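Local atomic coordinates of Lmo0135 protein (Listeria monocytogenes EGD-e, PDB entry 5ISU), a protein that probably serves as the extracellular substrate-binding component of an ABC transporter, perhaps for peptides. Residues A[153-156]-A[157-160]. Numbering follows the deposited sequence.
Sequences PIPK and HIFE. With EDO (1,2-ethanediol), chain B.
The carbonyl oxygen of Pro155 accepts a hydrogen bond from Phe159 N (3.1 Å) and a weak one from Ile158 N, while Lys156 O accepts one from Glu160 N at 2.8 Å, closing the single turn of helix 156-159. Pro155 sits at the N-cap, and its ring covers one flank of this turn: CG lies 3.5 Å from Ile158 CG1, CB approaches the His157 ring obliquely, 3.7 Å from CE1, and CD reaches Phe159 CE2 at 4.1 Å. Ile158 CG1 rests over one face of the His157 imidazole, toward its rim, and Ile158 CG2 lies similarly over the Phe159 ring. In this solute-binding protein of family 5, the short helix follows helix 144-148 and packs against helix 93-104, whose Phe98 touches both Lys156 and Phe159; Asp95 OD1 accepts a hydrogen bond from Lys156 N. His157 NE2 is hydrogen-bonded to Asp87 OD2, and its ring meets that of Trp85. On the more exposed side, Lys156 runs extended until a bend at its last torsion (chi4 64°) brings NZ to Glu160 OE2 at 3.0 Å, an i to i+4 salt bridge approached from above the carboxylate plane. NZ also donates to O2 of a 1,2-ethanediol, probably a crystallisation additive, at 3.2 Å.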
loop_
_atom_site.group_PDB
_atom_site.type_symbol
_atom_site.label_atom_id
_atom_site.label_comp_id
_atom_site.label_asym_id
_atom_site.label_seq_id
_atom_site.Cartn_x
_atom_site.Cartn_y
_atom_site.Cartn_z
ATOM N N PRO A 153 17.886 2.130 -4.248
ATOM C CA PRO A 153 18.739 2.237 -5.417
ATOM C C PRO A 153 19.060 0.895 -6.071
ATOM O O PRO A 153 18.963 -0.172 -5.424
ATOM C CB PRO A 153 20.023 2.875 -4.866
ATOM C CG PRO A 153 20.022 2.578 -3.426
ATOM C CD PRO A 153 18.582 2.539 -3.016
ATOM N N ILE A 154 19.380 0.958 -7.367
ATOM C CA ILE A 154 19.820 -0.229 -8.123
ATOM C C ILE A 154 21.300 -0.026 -8.497
ATOM O O ILE A 154 21.811 1.077 -8.404
ATOM C CB ILE A 154 18.898 -0.576 -9.320
ATOM C CG1 ILE A 154 18.858 0.532 -10.382
ATOM C CG2 ILE A 154 17.493 -0.845 -8.808
ATOM C CD1 ILE A 154 18.026 0.166 -11.600
ATOM N N PRO A 155 22.011 -1.107 -8.830
ATOM C CA PRO A 155 23.440 -0.929 -9.110
ATOM C C PRO A 155 23.775 -0.487 -10.545
ATOM O O PRO A 155 23.324 -1.096 -11.512
ATOM C CB PRO A 155 24.029 -2.296 -8.789
ATOM C CG PRO A 155 22.907 -3.255 -8.907
ATOM C CD PRO A 155 21.643 -2.520 -8.637
ATOM N N LYS A 156 24.578 0.570 -10.649
ATOM C CA LYS A 156 25.001 1.119 -11.923
ATOM C C LYS A 156 25.890 0.105 -12.673
ATOM O O LYS A 156 25.648 -0.189 -13.851
ATOM C CB LYS A 156 25.730 2.451 -11.681
ATOM C CG LYS A 156 26.291 3.178 -12.907
ATOM C CD LYS A 156 26.920 4.497 -12.466
ATOM C CE LYS A 156 27.657 5.231 -13.584
ATOM N NZ LYS A 156 26.763 5.675 -14.689
ATOM N N HIS A 157 26.861 -0.490 -11.973
ATOM C CA HIS A 157 27.763 -1.448 -12.622
ATOM C C HIS A 157 27.036 -2.653 -13.271
ATOM O O HIS A 157 27.579 -3.304 -14.156
ATOM C CB HIS A 157 28.861 -1.923 -11.655
ATOM C CG HIS A 157 28.386 -2.892 -10.615
ATOM N ND1 HIS A 157 27.768 -2.493 -9.450
ATOM C CD2 HIS A 157 28.462 -4.243 -10.562
ATOM C CE1 HIS A 157 27.457 -3.561 -8.737
ATOM N NE2 HIS A 157 27.881 -4.634 -9.381
ATOM N N ILE A 158 25.810 -2.920 -12.832
ATOM C CA ILE A 158 24.998 -4.017 -13.368
ATOM C C ILE A 158 24.090 -3.562 -14.521
ATOM O O ILE A 158 24.024 -4.221 -15.551
ATOM C CB ILE A 158 24.082 -4.627 -12.269
ATOM C CG1 ILE A 158 24.900 -5.201 -11.096
ATOM C CG2 ILE A 158 23.167 -5.712 -12.832
ATOM C CD1 ILE A 158 25.865 -6.309 -11.454
ATOM N N PHE A 159 23.376 -2.457 -14.341
ATOM C CA PHE A 159 22.397 -1.997 -15.362
ATOM C C PHE A 159 22.816 -0.883 -16.338
ATOM O O PHE A 159 22.066 -0.567 -17.252
ATOM C CB PHE A 159 21.083 -1.640 -14.689
ATOM C CG PHE A 159 20.427 -2.804 -14.021
ATOM C CD1 PHE A 159 19.702 -3.718 -14.763
ATOM C CD2 PHE A 159 20.526 -2.981 -12.647
ATOM C CE1 PHE A 159 19.081 -4.798 -14.152
ATOM C CE2 PHE A 159 19.915 -4.049 -12.028
ATOM C CZ PHE A 159 19.188 -4.965 -12.777
ATOM N N GLU A 160 23.996 -0.303 -16.161
ATOM C CA GLU A 160 24.493 0.713 -17.080
ATOM C C GLU A 160 24.609 0.114 -18.500
ATOM O O GLU A 160 25.221 -0.939 -18.683
ATOM C CB GLU A 160 25.859 1.192 -16.595
ATOM C CG GLU A 160 26.497 2.316 -17.394
ATOM C CD GLU A 160 27.856 2.701 -16.831
ATOM O OE1 GLU A 160 28.643 1.784 -16.502
ATOM O OE2 GLU A 160 28.137 3.920 -16.730
HETATM C C1 EDO B . 23.578 7.538 -16.181
HETATM O O1 EDO B . 22.221 7.243 -16.521
HETATM C C2 EDO B . 23.605 8.389 -14.920
HETATM O O2 EDO B . 24.656 7.949 -14.060
#